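PDB 6EEW: aromatic-L-amino-acid decarboxylase from Catharanthus roseus, which catalyses the pyridoxal-phosphate-dependent decarboxylation of L-tryptophan to tryptamine and of 5-hydroxy-L-tryptophan to serotonin, working as a homodimer. Local coordinates for residues 144-149 / 294-299; 162-167 / 171-176; 327-332 / 376-381. All blocks are in the same frame, centred on the assembly; numbering follows the deposited sequence.

Contact 1 of 3, residues 144-149 / 294-299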
# COMPACT_ATOMS: atom_id res chain seq x y z
N ALA A 144 6.54 20.30 -1.22
CA ALA A 144 5.66 21.34 -0.71
C ALA A 144 6.11 22.71 -1.20
O ALA A 144 5.27 23.55 -1.56
CB ALA A 144 5.63 21.29 0.81
N GLN A 145 7.42 22.96 -1.20
CA GLN A 145 7.93 24.24 -1.67
C GLN A 145 7.74 24.41 -3.17
O GLN A 145 7.41 25.51 -3.64
CB GLN A 145 9.42 24.39 -1.34
CG GLN A 145 9.74 24.39 0.13
CD GLN A 145 11.24 24.33 0.35
OE1 GLN A 145 11.93 25.33 0.16
NE2 GLN A 145 11.76 23.16 0.69
N ILE A 146 7.97 23.35 -3.96
CA ILE A 146 7.71 23.48 -5.39
C ILE A 146 6.25 23.84 -5.60
O ILE A 146 5.92 24.73 -6.39
CB ILE A 146 8.10 22.19 -6.14
CG1 ILE A 146 9.61 21.96 -6.10
CG2 ILE A 146 7.69 22.27 -7.59
CD1 ILE A 146 9.97 20.49 -6.23
N LEU A 147 5.36 23.20 -4.85
CA LEU A 147 3.95 23.55 -4.93
C LEU A 147 3.65 24.90 -4.30
O LEU A 147 2.50 25.33 -4.35
CB LEU A 147 3.10 22.47 -4.27
CG LEU A 147 3.19 21.08 -4.92
CD1 LEU A 147 2.55 19.98 -4.04
CD2 LEU A 147 2.61 21.10 -6.33
N LYS A 148 4.66 25.55 -3.71
CA LYS A 148 4.48 26.85 -3.05
C LYS A 148 3.37 26.80 -2.01
O LYS A 148 2.54 27.72 -1.91
CB LYS A 148 4.25 27.98 -4.06
CG LYS A 148 5.46 28.28 -4.96
CD LYS A 148 5.14 29.37 -5.95
CE LYS A 148 6.26 29.58 -6.98
NZ LYS A 148 7.58 29.92 -6.36
N LEU A 149 3.36 25.74 -1.21
CA LEU A 149 2.46 25.64 -0.08
C LEU A 149 2.99 26.45 1.10
O LEU A 149 4.20 26.63 1.25
CB LEU A 149 2.30 24.18 0.34
CG LEU A 149 1.89 23.16 -0.73
CD1 LEU A 149 1.77 21.77 -0.10
CD2 LEU A 149 0.58 23.58 -1.40
N ALA A 294 0.39 19.22 -11.86
CA ALA A 294 0.48 20.38 -12.76
C ALA A 294 0.72 21.67 -12.01
O ALA A 294 1.26 22.64 -12.56
CB ALA A 294 -0.80 20.49 -13.59
N CYS A 295 0.29 21.73 -10.76
CA CYS A 295 0.45 22.94 -9.97
C CYS A 295 1.91 23.22 -9.64
O CYS A 295 2.17 24.24 -8.98
CB CYS A 295 -0.38 22.82 -8.70
SG CYS A 295 -2.17 22.81 -9.05
N ILE A 296 2.85 22.38 -10.08
CA ILE A 296 4.26 22.76 -10.03
C ILE A 296 4.59 23.83 -11.06
O ILE A 296 5.69 24.40 -11.02
CB ILE A 296 5.16 21.53 -10.25
CG1 ILE A 296 5.02 21.02 -11.69
CG2 ILE A 296 4.80 20.44 -9.23
CD1 ILE A 296 6.01 19.94 -12.05
N CYS A 297 3.66 24.12 -12.00
CA CYS A 297 3.84 25.18 -12.99
C CYS A 297 3.13 26.44 -12.57
O CYS A 297 1.96 26.38 -12.17
CB CYS A 297 3.33 24.74 -14.36
SG CYS A 297 4.21 23.33 -14.97
N PRO A 298 3.78 27.59 -12.66
CA PRO A 298 3.12 28.83 -12.22
C PRO A 298 1.77 29.09 -12.88
O PRO A 298 0.84 29.51 -12.18
CB PRO A 298 4.16 29.91 -12.60
CG PRO A 298 5.06 29.26 -13.60
CD PRO A 298 5.13 27.83 -13.19
N GLU A 299 1.61 28.77 -14.16
CA GLU A 299 0.33 29.05 -14.82
C GLU A 299 -0.78 28.14 -14.33
O GLU A 299 -1.92 28.28 -14.78
CB GLU A 299 0.45 28.95 -16.34
CG GLU A 299 0.68 27.56 -16.89
CD GLU A 299 2.14 27.19 -16.94
OE1 GLU A 299 2.91 27.73 -16.10
OE2 GLU A 299 2.52 26.39 -17.83
O HOH W 1 7.18 25.41 -9.18
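I146 and L147, at the Schellman-closed C-terminal end of helix 130-146, pack against C295 and I296 in the turn that leads to the short helix 298-301. The methyl CG2 of I146 comes in next to CB of I296 at 3.7 Å, and the two isoleucines run alongside each other. The torsion explains it: CG2 of I146 stands anti to the backbone N while CG1 takes the place beside it (chi1 -67°), which leaves the short branch to face the turn. L147 approaches differently, its chain slanting across I296 and not running with it. Its methyl CD2 reaches CG2 of I296 at 3.7 Å and also brushes CB of C295 at 4.2 Å. That I296 methyl, CG2, lies 3.8 Å from CG2 of I146 as well, so both helix-end residues touch it. L147 also packs on W331 and L315 of the neighbouring strands.

No direct hydrogen bond joins the segments. One water bridges them, donating to O of I296 at 2.6 Å and to O of I146 at 3.1 Å; Q391 NE2 of helix 375-409 is a further donor to that I296 oxygen. The helix ends where K148 takes a positive phi of 54°, with L149 N bonded back to A144 O at 2.9 Å and K148 N to Q145 O at 2.8 Å. R301 then holds the outgoing carbonyls of L147 and K148 through its NE and NH2. I146 also packs on A67 of the second subunit. The packing on the 294-299 turn comes in addition to the helix ending itself: positive phi with paired 6→1 and 5→2 bonds marks a Schellman motif, here closing a helix of the decarboxylase's fold type I large domain.

Contact 2 of 3, residues 162-167 / 171-176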
# COMPACT_ATOMS: atom_id res chain seq x y z
N VAL A 162 3.20 12.88 4.47
CA VAL A 162 3.56 11.48 4.40
C VAL A 162 3.25 10.96 3.00
O VAL A 162 2.26 11.34 2.38
CB VAL A 162 2.82 10.68 5.50
CG1 VAL A 162 1.29 10.87 5.41
CG2 VAL A 162 3.19 9.23 5.43
N ILE A 163 4.11 10.07 2.52
CA ILE A 163 3.88 9.35 1.27
C ILE A 163 3.06 8.10 1.57
O ILE A 163 3.55 7.18 2.22
CB ILE A 163 5.20 8.99 0.58
CG1 ILE A 163 6.02 10.25 0.34
CG2 ILE A 163 4.93 8.19 -0.70
CD1 ILE A 163 7.43 9.96 -0.27
N GLN A 164 1.81 8.11 1.12
CA GLN A 164 0.92 6.97 1.15
C GLN A 164 0.98 6.23 -0.19
O GLN A 164 1.68 6.63 -1.13
CB GLN A 164 -0.50 7.43 1.47
CG GLN A 164 -0.60 8.26 2.74
CD GLN A 164 -0.91 7.43 3.95
OE1 GLN A 164 -1.14 6.23 3.85
NE2 GLN A 164 -0.92 8.06 5.12
N ASN A 165 0.23 5.14 -0.27
CA ASN A 165 0.15 4.36 -1.51
C ASN A 165 -0.88 4.94 -2.47
O ASN A 165 -0.64 4.98 -3.68
CB ASN A 165 -0.22 2.91 -1.19
CG ASN A 165 0.92 2.14 -0.55
OD1 ASN A 165 2.05 2.19 -1.01
ND2 ASN A 165 0.62 1.45 0.54
N THR A 166 -2.04 5.36 -1.96
CA THR A 166 -3.18 5.61 -2.81
C THR A 166 -3.85 6.90 -2.38
O THR A 166 -3.56 7.47 -1.32
CB THR A 166 -4.22 4.48 -2.75
OG1 THR A 166 -4.83 4.45 -1.45
CG2 THR A 166 -3.58 3.13 -3.01
N THR A 167 -4.75 7.39 -3.24
CA THR A 167 -5.61 8.48 -2.81
C THR A 167 -6.66 7.98 -1.84
O THR A 167 -6.99 8.67 -0.86
CB THR A 167 -6.26 9.13 -4.03
OG1 THR A 167 -5.22 9.68 -4.85
CG2 THR A 167 -7.19 10.26 -3.60
N ILE A 171 -7.33 9.93 1.70
CA ILE A 171 -8.63 10.50 2.05
C ILE A 171 -9.21 9.79 3.26
O ILE A 171 -9.78 10.43 4.15
CB ILE A 171 -9.59 10.44 0.85
CG1 ILE A 171 -9.10 11.41 -0.24
CG2 ILE A 171 -10.97 10.90 1.27
CD1 ILE A 171 -10.02 11.49 -1.45
N LEU A 172 -9.10 8.46 3.31
CA LEU A 172 -9.60 7.71 4.46
C LEU A 172 -8.94 8.18 5.75
O LEU A 172 -9.62 8.38 6.76
CB LEU A 172 -9.37 6.21 4.23
CG LEU A 172 -9.76 5.24 5.34
CD1 LEU A 172 -11.23 5.39 5.71
CD2 LEU A 172 -9.46 3.81 4.94
N CYS A 173 -7.63 8.39 5.73
CA CYS A 173 -6.93 8.86 6.92
C CYS A 173 -7.42 10.25 7.33
O CYS A 173 -7.70 10.50 8.52
CB CYS A 173 -5.42 8.82 6.69
SG CYS A 173 -4.70 7.08 6.83
N THR A 174 -7.54 11.18 6.37
CA THR A 174 -7.99 12.51 6.78
C THR A 174 -9.43 12.48 7.26
O THR A 174 -9.78 13.21 8.21
CB THR A 174 -7.81 13.54 5.65
OG1 THR A 174 -8.71 13.25 4.56
CG2 THR A 174 -6.39 13.55 5.17
N ILE A 175 -10.26 11.63 6.67
CA ILE A 175 -11.64 11.48 7.13
C ILE A 175 -11.68 10.95 8.56
O ILE A 175 -12.50 11.39 9.37
CB ILE A 175 -12.43 10.55 6.19
CG1 ILE A 175 -12.45 11.09 4.77
CG2 ILE A 175 -13.84 10.34 6.71
CD1 ILE A 175 -13.29 10.23 3.83
N ILE A 176 -10.82 9.99 8.87
CA ILE A 176 -10.83 9.45 10.23
C ILE A 176 -10.33 10.51 11.21
O ILE A 176 -10.86 10.64 12.33
CB ILE A 176 -10.00 8.16 10.33
CG1 ILE A 176 -10.70 7.00 9.60
CG2 ILE A 176 -9.77 7.82 11.80
CD1 ILE A 176 -9.92 5.73 9.56
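T167 holds CG2 anti to its own nitrogen with OG1 beside that nitrogen (chi1 -62°), and I171 swings CG1 opposite its carbonyl carbon (chi1 -68°). These two settings bring the side chains abreast, one helical turn apart. The end methyl CD1 of I171 meets CG2 of T167 at 3.8 Å, and CG1 of I171 passes O of T167 at 3.5 Å. That oxygen is the acceptor of the helical bond from I171 N, at 2.9 Å and straight.

This is the first turn of helix 167-186, entered from strand 160-164 through N165 and T166. T166 is the N-cap, its OG1 taking the N-H of E169, and the backbone N of T167, at the helix start, bonds a phosphate oxygen (OP3) of the pyridoxal-phosphate lysine K319: the phosphate-holding helix N-terminus familiar from fold type I enzymes. The neighbouring S168 is, by similarity, a cofactor ligand too.

I171 also packs on C256 and H285 of the sheet and on T209, so an alanine here, lacking the CD1 methyl that T167 CG2 rests on, would probably open a gap between the first turn and those strands. At the strand end, the amide of Q164 comes up to C173 of the next turn, NE2 of Q164 lying 4.3 Å from SG of C173, a loose approach with no bond; the same nitrogen makes a weak hydrogen bond to W365 O. Across the dimer interface, L172 packs on I367 of the second subunit.

Contact 3 of 3, residues 327-332 / 376-381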
# COMPACT_ATOMS: atom_id res chain seq x y z
N CYS A 327 2.55 5.68 -5.49
CA CYS A 327 3.12 6.89 -4.92
C CYS A 327 2.05 7.97 -4.80
O CYS A 327 1.63 8.54 -5.81
CB CYS A 327 4.29 7.38 -5.77
SG CYS A 327 5.27 8.69 -5.02
N THR A 328 1.60 8.24 -3.57
CA THR A 328 0.68 9.33 -3.29
C THR A 328 1.23 10.19 -2.17
O THR A 328 1.74 9.66 -1.18
CB THR A 328 -0.69 8.78 -2.94
OG1 THR A 328 -1.27 8.27 -4.15
CG2 THR A 328 -1.57 9.84 -2.35
N CYS A 329 1.22 11.51 -2.34
CA CYS A 329 1.70 12.43 -1.32
C CYS A 329 0.53 13.06 -0.61
O CYS A 329 -0.44 13.50 -1.26
CB CYS A 329 2.58 13.53 -1.93
SG CYS A 329 4.01 12.93 -2.80
N LEU A 330 0.63 13.14 0.71
CA LEU A 330 -0.41 13.72 1.55
C LEU A 330 0.24 14.72 2.49
O LEU A 330 1.25 14.41 3.12
CB LEU A 330 -1.12 12.65 2.36
CG LEU A 330 -2.09 13.09 3.46
CD1 LEU A 330 -3.37 13.65 2.86
CD2 LEU A 330 -2.37 11.90 4.36
N TRP A 331 -0.27 15.94 2.47
CA TRP A 331 0.13 16.97 3.41
C TRP A 331 -1.03 17.29 4.35
O TRP A 331 -2.20 17.32 3.93
CB TRP A 331 0.57 18.23 2.69
CG TRP A 331 1.84 18.14 1.90
CD1 TRP A 331 3.10 18.47 2.30
CD2 TRP A 331 1.94 17.76 0.53
NE1 TRP A 331 3.99 18.31 1.26
CE2 TRP A 331 3.30 17.87 0.16
CE3 TRP A 331 1.01 17.34 -0.42
CZ2 TRP A 331 3.75 17.56 -1.11
CZ3 TRP A 331 1.46 17.01 -1.68
CH2 TRP A 331 2.82 17.12 -2.01
N VAL A 332 -0.68 17.58 5.60
CA VAL A 332 -1.66 17.89 6.63
C VAL A 332 -1.16 19.09 7.41
O VAL A 332 0.02 19.16 7.79
CB VAL A 332 -1.93 16.69 7.55
CG1 VAL A 332 -2.88 17.09 8.63
CG2 VAL A 332 -2.51 15.57 6.74
N LEU A 376 12.64 7.38 -1.70
CA LEU A 376 13.87 7.33 -2.48
C LEU A 376 13.61 7.66 -3.94
O LEU A 376 14.32 8.47 -4.55
CB LEU A 376 14.49 5.93 -2.38
CG LEU A 376 15.83 5.72 -3.07
CD1 LEU A 376 16.97 6.52 -2.38
CD2 LEU A 376 16.16 4.22 -3.17
N LYS A 377 12.61 7.02 -4.54
CA LYS A 377 12.38 7.24 -5.95
C LYS A 377 11.92 8.67 -6.23
O LYS A 377 12.30 9.25 -7.25
CB LYS A 377 11.37 6.21 -6.48
CG LYS A 377 9.95 6.36 -5.93
CD LYS A 377 9.03 5.38 -6.64
CE LYS A 377 7.62 5.37 -6.05
NZ LYS A 377 6.71 4.40 -6.79
N LEU A 378 11.15 9.28 -5.31
CA LEU A 378 10.78 10.68 -5.50
C LEU A 378 12.00 11.59 -5.47
O LEU A 378 12.16 12.48 -6.32
CB LEU A 378 9.79 11.14 -4.44
CG LEU A 378 8.29 10.94 -4.65
CD1 LEU A 378 7.55 11.81 -3.62
CD2 LEU A 378 7.87 11.29 -6.08
N TRP A 379 12.86 11.40 -4.46
CA TRP A 379 14.13 12.12 -4.39
C TRP A 379 14.90 11.99 -5.69
O TRP A 379 15.41 12.98 -6.23
CB TRP A 379 14.95 11.58 -3.22
CG TRP A 379 16.20 12.34 -2.90
CD1 TRP A 379 16.31 13.68 -2.68
CD2 TRP A 379 17.51 11.78 -2.70
NE1 TRP A 379 17.63 14.00 -2.38
CE2 TRP A 379 18.37 12.85 -2.38
CE3 TRP A 379 18.03 10.49 -2.77
CZ2 TRP A 379 19.73 12.65 -2.12
CZ3 TRP A 379 19.37 10.29 -2.52
CH2 TRP A 379 20.21 11.37 -2.20
N LEU A 380 15.01 10.76 -6.21
CA LEU A 380 15.76 10.58 -7.45
C LEU A 380 15.07 11.29 -8.60
O LEU A 380 15.75 11.84 -9.46
CB LEU A 380 15.93 9.10 -7.78
CG LEU A 380 17.24 8.44 -7.31
CD1 LEU A 380 17.37 8.63 -5.80
CD2 LEU A 380 17.27 6.96 -7.66
N ILE A 381 13.74 11.34 -8.62
CA ILE A 381 13.05 12.06 -9.70
C ILE A 381 13.42 13.54 -9.66
O ILE A 381 13.87 14.13 -10.66
CB ILE A 381 11.53 11.87 -9.57
CG1 ILE A 381 11.15 10.40 -9.75
CG2 ILE A 381 10.79 12.77 -10.55
CD1 ILE A 381 9.67 10.13 -9.50
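The 327-332 segment and helix 375-409 keep their backbones apart: the nearest CA pair, on C327 and L378, is separated by 8.6 Å, and side chains do all the bridging. C327 and L378 carry most of it. The branched end of L378 is directed at the start of the strand, with CG 3.8 Å from SG of C327 and the methyl CD2 equally close to the same sulfur. The other methyl, CD1, reaches SG of C329 at 3.8 Å, so the two sulfurs, two residues apart along the chain, receive the two branches of one leucine. C327 puts its sulfur there by setting SG anti to the backbone N (chi1 -169°), with its CB pointing toward the helix. Both cysteines also touch P317.

K377, with CG tucked between the backbone N and the carbonyl carbon (chi1 67°), runs out straight beyond CG next to L378. Its CE lies 3.9 Å from CB of C327, and NZ of K377 passes the same CB at 4.0 Å. The amine is not spent on the cysteine: it forms a salt bridge with E113 OE2 of helix 107-119 and hydrogen bonds to the carbonyls of Y324 and D326, just ahead of the strand. The C327 amide, in turn, bonds H318 ND1, which ties this corner to a residue that binds L-tryptophan.

The chemistry is therefore split. Thiols and leucine methyls meet without any hydrogen bond, while the buried ammonium beside them is gripped by a carboxylate and two carbonyl oxygens, an environment likely to keep K377 protonated and to fix the chain leading into the strand against the helix.

Overall arrangement
All three contacts lie in the buried part of the large domain, and each comes within reach of the second subunit. Contact 1 is the most peripheral, about 17 Å from its centre to the chain centre, against 12 and 13 Å for contacts 2 and 3. It has the one partly exposed touching residue, I146, while those of contacts 2 and 3 are all buried. Contacts 2 and 3 share a sheet: strands 160-164 and 328-332 are neighbours, with V162 N 2.8 Å from L330 O. Contact 1 meets contact 3 through W331. Its aliphatic packing needs a water bridge, contact 2 adds a helical backbone bond, and contact 3 pairs thiols with leucine beside a lysine whose salt bridge to E113 lies outside the two segments.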